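Local coordinates for fructose-bisphosphate aldolase (Plasmodium falciparum, PDB 4TR9), which belongs to the fructose-bisphosphate aldolase family of TIM-barrel enzymes and is modelled here with N'-[(E)-(2,4-dichlorophenyl)methylidene]-3,4-dihydroxybenzohydrazide bound in a pocket, at residues Glu86-Leu89 and Phe90-Asn93; Val97-Val100 and Asn101-His104; Asp134-Ala137 and Glu138-Glu142; Ala179-Ala182 and Ser183-Gln187; Ser283-Glu286 and Ala287-Leu291. All coordinates share one frame; numbering follows the deposited sequence.

The five examples are local contacts of three to five residues' reach, yet their chemistry follows their place in the barrel. Interaction 4 is fully buried, the other four partly so. Interactions 1 and 2 lie on successive short helices and meet directly, with Gln-91 O 3.0 Å from Met-99 N; both use apolar and ring-face packing, the backbone bonds being mostly weak in interaction 2. Phe-90 also packs on Glu-142, tying interaction 1 to helix 136-146. Interactions 3 and 4 touch, Leu-136 and Ala-137 packing on Ile-184, and both reach the second subunit through charged groups. Interaction 5 lies across the chain's centre from them, and several of its polar ends bond neighbouring helices and loops.

Interaction 1 of 5, residues Glu86-Leu89 and Phe90-Asn93; sequences EETL and FQKN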
loop_
_atom_site.group_PDB
_atom_site.type_symbol
_atom_site.label_atom_id
_atom_site.label_comp_id
_atom_site.label_asym_id
_atom_site.label_seq_id
_atom_site.Cartn_x
_atom_site.Cartn_y
_atom_site.Cartn_z
ATOM N N GLU A 86 -32.542 -11.281 -7.628
ATOM C CA GLU A 86 -33.116 -11.834 -6.403
ATOM C C GLU A 86 -34.555 -12.312 -6.600
ATOM O O GLU A 86 -34.932 -13.379 -6.117
ATOM C CB GLU A 86 -33.066 -10.800 -5.275
ATOM C CG GLU A 86 -33.662 -11.292 -3.965
ATOM C CD GLU A 86 -33.643 -10.236 -2.878
ATOM O OE1 GLU A 86 -33.000 -9.184 -3.080
ATOM O OE2 GLU A 86 -34.274 -10.455 -1.823
ATOM N N GLU A 87 -35.345 -11.518 -7.314
ATOM C CA GLU A 87 -36.738 -11.852 -7.590
ATOM C C GLU A 87 -36.875 -13.155 -8.373
ATOM O O GLU A 87 -37.676 -14.021 -8.020
ATOM C CB GLU A 87 -37.409 -10.715 -8.360
ATOM C CG GLU A 87 -38.729 -11.095 -9.011
ATOM C CD GLU A 87 -39.221 -10.041 -9.984
ATOM O OE1 GLU A 87 -38.847 -8.860 -9.823
ATOM O OE2 GLU A 87 -39.974 -10.396 -10.914
ATOM N N THR A 88 -36.084 -13.284 -9.433
ATOM C CA THR A 88 -36.162 -14.436 -10.327
ATOM C C THR A 88 -35.805 -15.740 -9.617
ATOM O O THR A 88 -36.374 -16.792 -9.911
ATOM C CB THR A 88 -35.233 -14.253 -11.546
ATOM O OG1 THR A 88 -35.499 -12.990 -12.167
ATOM C CG2 THR A 88 -35.447 -15.366 -12.560
ATOM N N LEU A 89 -34.868 -15.661 -8.677
ATOM C CA LEU A 89 -34.405 -16.833 -7.942
ATOM C C LEU A 89 -35.537 -17.522 -7.181
ATOM O O LEU A 89 -35.577 -18.749 -7.089
ATOM C CB LEU A 89 -33.286 -16.442 -6.975
ATOM C CG LEU A 89 -32.666 -17.569 -6.146
ATOM C CD1 LEU A 89 -32.051 -18.622 -7.052
ATOM C CD2 LEU A 89 -31.629 -17.015 -5.183
ATOM N N PHE A 90 -36.459 -16.729 -6.642
ATOM C CA PHE A 90 -37.584 -17.268 -5.885
ATOM C C PHE A 90 -38.891 -17.133 -6.658
ATOM O O PHE A 90 -39.946 -16.896 -6.069
ATOM C CB PHE A 90 -37.711 -16.561 -4.533
ATOM C CG PHE A 90 -36.455 -16.585 -3.712
ATOM C CD1 PHE A 90 -36.208 -17.622 -2.829
ATOM C CD2 PHE A 90 -35.525 -15.564 -3.816
ATOM C CE1 PHE A 90 -35.054 -17.645 -2.068
ATOM C CE2 PHE A 90 -34.369 -15.580 -3.060
ATOM C CZ PHE A 90 -34.132 -16.622 -2.185
ATOM N N GLN A 91 -38.821 -17.288 -7.976
ATOM C CA GLN A 91 -39.986 -17.067 -8.826
ATOM C C GLN A 91 -40.404 -18.333 -9.572
ATOM O O GLN A 91 -39.581 -19.207 -9.840
ATOM C CB GLN A 91 -39.702 -15.939 -9.821
ATOM C CG GLN A 91 -40.944 -15.289 -10.407
ATOM C CD GLN A 91 -40.613 -14.115 -11.306
ATOM O OE1 GLN A 91 -39.540 -14.062 -11.907
ATOM N NE2 GLN A 91 -41.534 -13.163 -11.398
ATOM N N LYS A 92 -41.689 -18.420 -9.901
ATOM C CA LYS A 92 -42.216 -19.562 -10.638
ATOM C C LYS A 92 -42.999 -19.100 -11.866
ATOM O O LYS A 92 -43.629 -18.042 -11.852
ATOM C CB LYS A 92 -43.091 -20.429 -9.721
ATOM C CG LYS A 92 -44.511 -20.665 -10.212
ATOM C CD LYS A 92 -45.493 -19.674 -9.607
ATOM C CE LYS A 92 -45.661 -19.905 -8.115
ATOM N NZ LYS A 92 -46.189 -21.265 -7.823
ATOM N N ASN A 93 -42.946 -19.895 -12.933
ATOM C CA ASN A 93 -43.623 -19.550 -14.184
ATOM C C ASN A 93 -45.121 -19.854 -14.174
ATOM O O ASN A 93 -45.736 -19.967 -13.114
ATOM C CB ASN A 93 -42.960 -20.277 -15.358
ATOM C CG ASN A 93 -42.886 -21.783 -15.156
ATOM O OD1 ASN A 93 -43.604 -22.352 -14.332
ATOM N ND2 ASN A 93 -42.015 -22.436 -15.915
HETATM O O HOH W 1 -37.121 -20.223 -9.037
#
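Leu-89 lies over one face of the Phe-90 ring, a CH-pi contact in which CG of Leu-89 stands 4.2 Å from the ring centroid of Phe-90. Its CD2 branch adds an apolar touch, 3.8 Å from Phe-90 CE2. The ring comes back over the helix because Phe-90 holds CG beside its backbone N (chi1 -54°). At the ring edge sits a carbonyl, Glu-86 O lying 3.2 Å from Phe-90 CD2. The setting is a TIM barrel: strand 79-84 gives way to the short, weakly bonded helix 86-89, and here the chain unwinds into the loop leading to helix 99-105. Backbone bonds across the turn span three residues. Phe-90 N reaches Glu-87 O weakly, while Gln-91 N bonds Thr-88 O at 3.2 Å. A water donates to both Leu-89 O and Gln-91 O, bridging the turn from carbonyl to carbonyl. Among the polar side chains, the extended Glu-87 and Gln-91 bring OE2 of Glu-87 to 3.2 Å from NE2 of Gln-91, their planes 78° apart. Glu-87 OE2 has its main partner in Arg-62, whereas OE1 of Gln-91 is buried without a polar partner in the model.

Interaction 2 of 5, residues Val97-Val100 and Asn101-His104; sequences VPMV and NLLH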
loop_
_atom_site.group_PDB
_atom_site.type_symbol
_atom_site.label_atom_id
_atom_site.label_comp_id
_atom_site.label_asym_id
_atom_site.label_seq_id
_atom_site.Cartn_x
_atom_site.Cartn_y
_atom_site.Cartn_z
ATOM N N VAL A 97 -43.670 -24.265 -12.243
ATOM C CA VAL A 97 -42.281 -24.674 -12.084
ATOM C C VAL A 97 -41.384 -23.488 -11.741
ATOM O O VAL A 97 -41.390 -22.478 -12.445
ATOM C CB VAL A 97 -41.741 -25.350 -13.360
ATOM C CG1 VAL A 97 -40.281 -25.738 -13.180
ATOM C CG2 VAL A 97 -42.579 -26.565 -13.716
ATOM N N PRO A 98 -40.616 -23.606 -10.646
ATOM C CA PRO A 98 -39.624 -22.591 -10.278
ATOM C C PRO A 98 -38.601 -22.371 -11.387
ATOM O O PRO A 98 -38.270 -23.311 -12.111
ATOM C CB PRO A 98 -38.963 -23.184 -9.031
ATOM C CG PRO A 98 -39.996 -24.089 -8.454
ATOM C CD PRO A 98 -40.719 -24.671 -9.633
ATOM N N MET A 99 -38.112 -21.143 -11.518
ATOM C CA MET A 99 -37.128 -20.815 -12.542
ATOM C C MET A 99 -35.831 -21.585 -12.323
ATOM O O MET A 99 -35.109 -21.889 -13.272
ATOM C CB MET A 99 -36.852 -19.311 -12.558
ATOM C CG MET A 99 -38.081 -18.463 -12.832
ATOM S SD MET A 99 -38.833 -18.842 -14.424
ATOM C CE MET A 99 -40.302 -17.821 -14.347
ATOM N N VAL A 100 -35.545 -21.898 -11.063
ATOM C CA VAL A 100 -34.351 -22.655 -10.705
ATOM C C VAL A 100 -34.388 -24.060 -11.304
ATOM O O VAL A 100 -33.381 -24.551 -11.819
ATOM C CB VAL A 100 -34.191 -22.753 -9.174
ATOM C CG1 VAL A 100 -32.985 -23.606 -8.815
ATOM C CG2 VAL A 100 -34.063 -21.365 -8.568
ATOM N N ASN A 101 -35.554 -24.698 -11.242
ATOM C CA ASN A 101 -35.711 -26.051 -11.762
ATOM C C ASN A 101 -35.545 -26.121 -13.277
ATOM O O ASN A 101 -35.125 -27.145 -13.814
ATOM C CB ASN A 101 -37.072 -26.621 -11.360
ATOM C CG ASN A 101 -37.166 -26.911 -9.876
ATOM O OD1 ASN A 101 -36.151 -27.056 -9.195
ATOM N ND2 ASN A 101 -38.387 -27.008 -9.367
ATOM N N LEU A 102 -35.876 -25.031 -13.963
ATOM C CA LEU A 102 -35.691 -24.957 -15.409
ATOM C C LEU A 102 -34.207 -25.016 -15.760
ATOM O O LEU A 102 -33.824 -25.567 -16.791
ATOM C CB LEU A 102 -36.313 -23.679 -15.972
ATOM C CG LEU A 102 -37.825 -23.510 -15.804
ATOM C CD1 LEU A 102 -38.289 -22.201 -16.426
ATOM C CD2 LEU A 102 -38.571 -24.689 -16.408
ATOM N N LEU A 103 -33.379 -24.444 -14.891
ATOM C CA LEU A 103 -31.936 -24.447 -15.091
ATOM C C LEU A 103 -31.336 -25.801 -14.734
ATOM O O LEU A 103 -30.392 -26.262 -15.377
ATOM C CB LEU A 103 -31.279 -23.344 -14.259
ATOM C CG LEU A 103 -31.712 -21.911 -14.573
ATOM C CD1 LEU A 103 -31.028 -20.930 -13.637
ATOM C CD2 LEU A 103 -31.417 -21.568 -16.025
ATOM N N HIS A 104 -31.890 -26.434 -13.704
ATOM C CA HIS A 104 -31.420 -27.740 -13.255
ATOM C C HIS A 104 -31.619 -28.807 -14.326
ATOM O O HIS A 104 -30.780 -29.690 -14.499
ATOM C CB HIS A 104 -32.138 -28.156 -11.968
ATOM C CG HIS A 104 -31.681 -27.410 -10.753
ATOM N ND1 HIS A 104 -32.287 -27.548 -9.523
ATOM C CD2 HIS A 104 -30.671 -26.524 -10.577
ATOM C CE1 HIS A 104 -31.675 -26.778 -8.642
ATOM N NE2 HIS A 104 -30.690 -26.145 -9.256
#
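Val-100 and His-104 meet through different first torsions: CG1 of Val-100 swings opposite its own backbone N (chi1 177°), while the His-104 ring is turned beside its backbone N (chi1 -74°). The two side chains consequently run alongside each other, and Val-100 CG1 rests over a face of the imidazole, 3.4 Å from His-104 CE1. The carbonyl of Val-100 also lies above the ring plane, offset toward the rim. Met-99 and Leu-102 likewise lie side by side, with SD of Met-99 3.9 Å from CD1 of Leu-102. Ahead of the helix, Val-97 CG1 touches two residues, 3.8 Å from both Asn-101 CB and Leu-102 CD2. The Asn-101 amide nitrogen packs against the Pro-98 ring, with Pro-98 CD lying 3.3 Å from Asn-101 ND2.

In the backbone, His-104 N bonds Val-100 O at 3.1 Å. The earlier amides make weak bonds, Leu-102 N being shared between Pro-98 O and Met-99 O. This is the opening turn of helix 99-105, which Met-99 and Leu-103 pack against helix 59-70.

With backbone bonds mostly weak and the side-chain touches largely apolar, cohesion here probably rests largely on shape: methyl groups, a thioether and a flat ring fitted together, and no side-chain hydrogen bond across the contact.

Interaction 3 of 5, residues Asp134-Ala137 and Glu138-Glu142; sequences DGLA and ERCKE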
loop_
_atom_site.group_PDB
_atom_site.type_symbol
_atom_site.label_atom_id
_atom_site.label_comp_id
_atom_site.label_asym_id
_atom_site.label_seq_id
_atom_site.Cartn_x
_atom_site.Cartn_y
_atom_site.Cartn_z
ATOM N N ASP A 134 -23.328 -5.232 3.710
ATOM C CA ASP A 134 -24.139 -5.391 4.915
ATOM C C ASP A 134 -25.148 -6.525 4.765
ATOM O O ASP A 134 -26.064 -6.452 3.946
ATOM C CB ASP A 134 -24.863 -4.086 5.250
ATOM C CG ASP A 134 -23.909 -2.931 5.476
ATOM O OD1 ASP A 134 -22.714 -3.185 5.740
ATOM O OD2 ASP A 134 -24.353 -1.767 5.394
ATOM N N GLY A 135 -24.972 -7.572 5.564
ATOM C CA GLY A 135 -25.864 -8.716 5.535
ATOM C C GLY A 135 -25.642 -9.612 4.332
ATOM O O GLY A 135 -26.504 -10.419 3.984
ATOM N N LEU A 136 -24.482 -9.473 3.698
ATOM C CA LEU A 136 -24.152 -10.264 2.517
ATOM C C LEU A 136 -24.029 -11.745 2.854
ATOM O O LEU A 136 -24.518 -12.600 2.114
ATOM C CB LEU A 136 -22.855 -9.762 1.878
ATOM C CG LEU A 136 -22.358 -10.542 0.658
ATOM C CD1 LEU A 136 -23.407 -10.548 -0.443
ATOM C CD2 LEU A 136 -21.046 -9.969 0.146
ATOM N N ALA A 137 -23.378 -12.043 3.973
ATOM C CA ALA A 137 -23.179 -13.423 4.406
ATOM C C ALA A 137 -24.509 -14.116 4.683
ATOM O O ALA A 137 -24.657 -15.315 4.443
ATOM C CB ALA A 137 -22.291 -13.466 5.641
ATOM N N GLU A 138 -25.473 -13.353 5.186
ATOM C CA GLU A 138 -26.795 -13.890 5.480
ATOM C C GLU A 138 -27.560 -14.187 4.195
ATOM O O GLU A 138 -28.284 -15.179 4.110
ATOM C CB GLU A 138 -27.590 -12.918 6.357
ATOM C CG GLU A 138 -27.171 -12.908 7.823
ATOM C CD GLU A 138 -25.775 -12.353 8.039
ATOM O OE1 GLU A 138 -25.348 -11.484 7.250
ATOM O OE2 GLU A 138 -25.101 -12.791 8.995
ATOM N N ARG A 139 -27.392 -13.327 3.196
ATOM C CA ARG A 139 -28.061 -13.513 1.914
ATOM C C ARG A 139 -27.442 -14.667 1.133
ATOM O O ARG A 139 -28.138 -15.379 0.412
ATOM C CB ARG A 139 -28.011 -12.227 1.085
ATOM C CG ARG A 139 -28.739 -11.056 1.721
ATOM C CD ARG A 139 -28.966 -9.933 0.723
ATOM N NE ARG A 139 -27.722 -9.471 0.115
ATOM C CZ ARG A 139 -26.931 -8.545 0.645
ATOM N NH1 ARG A 139 -25.818 -8.184 0.021
ATOM N NH2 ARG A 139 -27.250 -7.979 1.801
ATOM N N CYS A 140 -26.132 -14.847 1.282
ATOM C CA CYS A 140 -25.434 -15.945 0.621
ATOM C C CYS A 140 -25.972 -17.294 1.084
ATOM O O CYS A 140 -26.182 -18.198 0.273
ATOM C CB CYS A 140 -23.927 -15.863 0.879
ATOM S SG CYS A 140 -23.076 -14.528 0.005
ATOM N N LYS A 141 -26.192 -17.425 2.388
ATOM C CA LYS A 141 -26.750 -18.651 2.950
ATOM C C LYS A 141 -28.161 -18.887 2.425
ATOM O O LYS A 141 -28.572 -20.027 2.205
ATOM C CB LYS A 141 -26.755 -18.591 4.478
ATOM C CG LYS A 141 -25.372 -18.491 5.098
ATOM C CD LYS A 141 -25.445 -18.482 6.616
ATOM C CE LYS A 141 -24.059 -18.382 7.233
ATOM N NZ LYS A 141 -24.112 -18.386 8.721
ATOM N N GLU A 142 -28.893 -17.797 2.226
ATOM C CA GLU A 142 -30.246 -17.859 1.685
ATOM C C GLU A 142 -30.233 -18.267 0.216
ATOM O O GLU A 142 -31.032 -19.097 -0.216
ATOM C CB GLU A 142 -30.945 -16.508 1.849
ATOM C CG GLU A 142 -32.313 -16.425 1.194
ATOM C CD GLU A 142 -32.876 -15.017 1.202
ATOM O OE1 GLU A 142 -32.179 -14.100 1.687
ATOM O OE2 GLU A 142 -34.014 -14.826 0.724
#
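Asp-134 offers its backbone carbonyl to Arg-139, whose NH2 donates to Asp-134 O over 2.9 Å. The oxygen meets the guanidinium at its edge, 11° out of its plane, and also accepts from Lys-116. The Asp-134 carboxylate looks outward to the second subunit, pairing there with Lys-116 and with the backbone N of that subunit's Asp-134. Gly-135, at the N-cap of helix 136-146 with positive phi, gives its carbonyl to Arg-139 N at 3.1 Å, and weakly to Glu-138 N. Its CA lies 3.3 Å from OE1 of Glu-138, whose chain bends back toward the turn. Leu-136 supplies the floor for the arginine: its CA sits over one guanidinium face and its CD1 touches Arg-139 NH1 at 3.4 Å. The bend at chi3 (-56°) folds the arginine back over this first turn. Leu-136 O takes Cys-140 N at 2.9 Å, and Ala-137 O receives a weaker bond from Lys-141 N. Leu-136 and Ala-137 both pack on Ile-184 of helix 168-187. Gly-132 O binds Arg-139 NH1, so the cation is gripped by main-chain carbonyls. Such oxygens would probably ease the cost of placing positive charge beside a helix N-terminus and near Lys-116 of the same chain.

Interaction 4 of 5, residues Ala179-Ala182 and Ser183-Gln187; sequences ARYA and SICQQ
Ser-183 turns its hydroxyl back onto the preceding helical turn, OG donating to Arg-180 O over 2.7 Å. A chi1 of 63° makes this possible by setting OG between the backbone N and the carbonyl carbon. Arg-180 O thus has two good donors, since Ile-184 N also bonds it at 3.2 Å. The Arg-180 chain bends at both chi2 and chi3, curling its guanidinium alongside the helix; Ser-183 OG lies at the guanidinium edge, near its plane, 3.8 Å from Arg-180 NH2. Ile-184 CG1 approaches the same nitrogen obliquely, while the charge itself is answered by Glu-173 of the second subunit.

Tyr-181 has an off-staggered chi1 of 139°, and its CE1 comes close to Cys-185 SG, at 3.4 Å. This is a sulfur-aromatic contact of oblique geometry, SG of Cys-185 standing 4.2 Å from the Tyr-181 ring centroid and 46° off the normal. The ring also stacks with Trp-153. Further on, Gln-186 extends, bringing CG to 3.2 Å from Ala-182 O, and its amide nitrogen bonds Leu-230 O.

With every touching residue buried, this is the second half of the crossover helix 168-187, linking strands 150-157 and 191-198 in a beta-alpha-beta unit of the TIM barrel.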
loop_
_atom_site.group_PDB
_atom_site.type_symbol
_atom_site.label_atom_id
_atom_site.label_comp_id
_atom_site.label_asym_id
_atom_site.label_seq_id
_atom_site.Cartn_x
_atom_site.Cartn_y
_atom_site.Cartn_z
ATOM N N ALA A 179 -12.876 -7.250 -3.243
ATOM C CA ALA A 179 -12.106 -8.141 -2.385
ATOM C C ALA A 179 -12.941 -8.683 -1.230
ATOM O O ALA A 179 -12.963 -9.890 -0.983
ATOM C CB ALA A 179 -10.876 -7.422 -1.852
ATOM N N ARG A 180 -13.623 -7.787 -0.522
ATOM C CA ARG A 180 -14.468 -8.174 0.603
ATOM C C ARG A 180 -15.596 -9.092 0.149
ATOM O O ARG A 180 -15.865 -10.118 0.774
ATOM C CB ARG A 180 -15.045 -6.934 1.290
ATOM C CG ARG A 180 -14.002 -6.038 1.932
ATOM C CD ARG A 180 -13.462 -6.636 3.221
ATOM N NE ARG A 180 -14.435 -6.573 4.311
ATOM C CZ ARG A 180 -15.120 -7.615 4.769
ATOM N NH1 ARG A 180 -15.982 -7.459 5.765
ATOM N NH2 ARG A 180 -14.940 -8.816 4.236
ATOM N N TYR A 181 -16.246 -8.715 -0.947
ATOM C CA TYR A 181 -17.357 -9.479 -1.500
ATOM C C TYR A 181 -16.967 -10.915 -1.826
ATOM O O TYR A 181 -17.703 -11.852 -1.519
ATOM C CB TYR A 181 -17.893 -8.786 -2.756
ATOM C CG TYR A 181 -18.252 -9.723 -3.890
ATOM C CD1 TYR A 181 -19.470 -10.392 -3.910
ATOM C CD2 TYR A 181 -17.375 -9.927 -4.951
ATOM C CE1 TYR A 181 -19.800 -11.244 -4.949
ATOM C CE2 TYR A 181 -17.696 -10.779 -5.990
ATOM C CZ TYR A 181 -18.909 -11.432 -5.984
ATOM O OH TYR A 181 -19.233 -12.277 -7.021
ATOM N N ALA A 182 -15.805 -11.080 -2.448
ATOM C CA ALA A 182 -15.372 -12.389 -2.911
ATOM C C ALA A 182 -15.064 -13.328 -1.748
ATOM O O ALA A 182 -15.339 -14.525 -1.820
ATOM C CB ALA A 182 -14.160 -12.250 -3.819
ATOM N N SER A 183 -14.503 -12.780 -0.674
ATOM C CA SER A 183 -14.153 -13.583 0.494
ATOM C C SER A 183 -15.397 -14.086 1.220
ATOM O O SER A 183 -15.443 -15.230 1.674
ATOM C CB SER A 183 -13.276 -12.777 1.453
ATOM O OG SER A 183 -13.974 -11.654 1.963
ATOM N N ILE A 184 -16.401 -13.221 1.326
ATOM C CA ILE A 184 -17.647 -13.560 2.003
ATOM C C ILE A 184 -18.393 -14.670 1.265
ATOM O O ILE A 184 -18.934 -15.587 1.885
ATOM C CB ILE A 184 -18.559 -12.323 2.141
ATOM C CG1 ILE A 184 -17.851 -11.233 2.946
ATOM C CG2 ILE A 184 -19.877 -12.693 2.801
ATOM C CD1 ILE A 184 -18.625 -9.937 3.037
ATOM N N CYS A 185 -18.406 -14.587 -0.062
ATOM C CA CYS A 185 -19.070 -15.594 -0.885
ATOM C C CYS A 185 -18.412 -16.961 -0.749
ATOM O O CYS A 185 -19.095 -17.973 -0.582
ATOM C CB CYS A 185 -19.076 -15.166 -2.353
ATOM S SG CYS A 185 -20.151 -13.763 -2.706
ATOM N N GLN A 186 -17.084 -16.988 -0.822
ATOM C CA GLN A 186 -16.338 -18.235 -0.699
ATOM C C GLN A 186 -16.538 -18.856 0.679
ATOM O O GLN A 186 -16.553 -20.077 0.824
ATOM C CB GLN A 186 -14.850 -18.000 -0.967
ATOM C CG GLN A 186 -14.547 -17.583 -2.396
ATOM C CD GLN A 186 -13.065 -17.564 -2.704
ATOM O OE1 GLN A 186 -12.232 -17.459 -1.804
ATOM N NE2 GLN A 186 -12.726 -17.674 -3.984
ATOM N N GLN A 187 -16.700 -18.005 1.686
ATOM C CA GLN A 187 -16.959 -18.463 3.044
ATOM C C GLN A 187 -18.300 -19.186 3.118
ATOM O O GLN A 187 -18.469 -20.127 3.892
ATOM C CB GLN A 187 -16.941 -17.285 4.020
ATOM C CG GLN A 187 -17.022 -17.686 5.483
ATOM C CD GLN A 187 -17.228 -16.497 6.402
ATOM O OE1 GLN A 187 -17.914 -15.537 6.049
ATOM N NE2 GLN A 187 -16.632 -16.556 7.587
#

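Interaction 5 of 5, residues Ser283-Glu286 and Ala287-Leu291; sequences SEEE and ASVNL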
loop_
_atom_site.group_PDB
_atom_site.type_symbol
_atom_site.label_atom_id
_atom_site.label_comp_id
_atom_site.label_asym_id
_atom_site.label_seq_id
_atom_site.Cartn_x
_atom_site.Cartn_y
_atom_site.Cartn_z
ATOM N N SER A 283 -22.305 -4.475 -29.987
ATOM C CA SER A 283 -23.413 -5.136 -30.663
ATOM C C SER A 283 -23.286 -6.642 -30.488
ATOM O O SER A 283 -22.232 -7.137 -30.089
ATOM C CB SER A 283 -23.447 -4.766 -32.147
ATOM O OG SER A 283 -22.271 -5.197 -32.809
ATOM N N GLU A 284 -24.361 -7.368 -30.777
ATOM C CA GLU A 284 -24.366 -8.819 -30.627
ATOM C C GLU A 284 -23.276 -9.478 -31.461
ATOM O O GLU A 284 -22.556 -10.351 -30.979
ATOM C CB GLU A 284 -25.728 -9.396 -31.014
ATOM C CG GLU A 284 -26.838 -9.111 -30.021
ATOM C CD GLU A 284 -28.144 -9.768 -30.419
ATOM O OE1 GLU A 284 -28.342 -10.011 -31.628
ATOM O OE2 GLU A 284 -28.970 -10.048 -29.525
ATOM N N GLU A 285 -23.157 -9.049 -32.713
ATOM C CA GLU A 285 -22.204 -9.647 -33.639
ATOM C C GLU A 285 -20.762 -9.322 -33.258
ATOM O O GLU A 285 -19.909 -10.208 -33.223
ATOM C CB GLU A 285 -22.485 -9.184 -35.069
ATOM C CG GLU A 285 -21.672 -9.915 -36.124
ATOM C CD GLU A 285 -21.999 -11.395 -36.192
ATOM O OE1 GLU A 285 -23.159 -11.764 -35.909
ATOM O OE2 GLU A 285 -21.095 -12.191 -36.525
ATOM N N GLU A 286 -20.494 -8.052 -32.972
ATOM C CA GLU A 286 -19.147 -7.618 -32.619
ATOM C C GLU A 286 -18.685 -8.229 -31.299
ATOM O O GLU A 286 -17.492 -8.441 -31.090
ATOM C CB GLU A 286 -19.076 -6.091 -32.547
ATOM C CG GLU A 286 -19.219 -5.405 -33.897
ATOM C CD GLU A 286 -19.139 -3.894 -33.797
ATOM O OE1 GLU A 286 -19.116 -3.372 -32.662
ATOM O OE2 GLU A 286 -19.100 -3.229 -34.853
ATOM N N ALA A 287 -19.635 -8.514 -30.413
ATOM C CA ALA A 287 -19.320 -9.167 -29.147
ATOM C C ALA A 287 -18.875 -10.605 -29.385
ATOM O O ALA A 287 -18.107 -11.165 -28.603
ATOM C CB ALA A 287 -20.519 -9.129 -28.213
ATOM N N SER A 288 -19.365 -11.196 -30.470
ATOM C CA SER A 288 -18.993 -12.555 -30.842
ATOM C C SER A 288 -17.697 -12.561 -31.642
ATOM O O SER A 288 -16.851 -13.439 -31.467
ATOM C CB SER A 288 -20.111 -13.220 -31.648
ATOM O OG SER A 288 -21.303 -13.313 -30.889
ATOM N N VAL A 289 -17.549 -11.576 -32.523
ATOM C CA VAL A 289 -16.353 -11.456 -33.348
ATOM C C VAL A 289 -15.125 -11.172 -32.487
ATOM O O VAL A 289 -14.080 -11.801 -32.658
ATOM C CB VAL A 289 -16.511 -10.345 -34.407
ATOM C CG1 VAL A 289 -15.193 -10.093 -35.120
ATOM C CG2 VAL A 289 -17.599 -10.716 -35.405
ATOM N N ASN A 290 -15.260 -10.233 -31.556
ATOM C CA ASN A 290 -14.159 -9.875 -30.669
ATOM C C ASN A 290 -13.769 -11.022 -29.743
ATOM O O ASN A 290 -12.585 -11.269 -29.521
ATOM C CB ASN A 290 -14.515 -8.637 -29.845
ATOM C CG ASN A 290 -14.641 -7.387 -30.696
ATOM O OD1 ASN A 290 -13.983 -7.257 -31.727
ATOM N ND2 ASN A 290 -15.491 -6.462 -30.267
ATOM N N LEU A 291 -14.766 -11.721 -29.207
ATOM C CA LEU A 291 -14.513 -12.885 -28.365
ATOM C C LEU A 291 -13.807 -13.972 -29.167
ATOM O O LEU A 291 -12.963 -14.701 -28.644
ATOM C CB LEU A 291 -15.819 -13.423 -27.774
ATOM C CG LEU A 291 -15.712 -14.690 -26.921
ATOM C CD1 LEU A 291 -14.797 -14.462 -25.728
ATOM C CD2 LEU A 291 -17.087 -15.153 -26.467
HETATM O O HOH W 2 -23.375 -12.212 -29.504
#
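Glu-285 and Val-289 mark the close-fitting part of this helix start: Val-289 N bonds Glu-285 O at 2.8 Å, and Val-289 CG2 rests 3.2 Å from the same oxygen. Beside it, Ala-287 N bonds Ser-283 O at 3.0 Å, and its buried methyl also lies close to that carbonyl. Asn-290 N takes Glu-286 O at 2.9 Å. With CG held beside its backbone N (chi1 -67°), Asn-290 lies back along the helix, but its amide is engaged outward, OD1 with Thr-253 and ND2 with Gln-282.

The opposite character appears on the solvent side, at Ser-283 and Glu-286. Ser-283 is exposed and acts as the N-cap, though its OG accepts only weakly from Glu-286 N, at 3.4 Å. Glu-286 is exposed too, and beyond CB its extended chain makes no close contact across the two segments. Ser-288 is loosely bonded yet buried: its N makes just weak bonds, to Glu-284 O and Glu-285 O.

Around this turn the glutamates reach other elements: Glu-284 bonds Ser-315 in helix 310-320, and Glu-285 OE2, 4.0 Å from Val-289 CG2, bonds the hydroxyl of Tyr-349. Ser-288 bonds Asn-341 of helix 327-346. Helix 284-295 connects strand 274-277 to strand 303-308 in a beta-alpha-beta unit, with Leu-291 packed on Phe-306 and Tyr-308 of the latter.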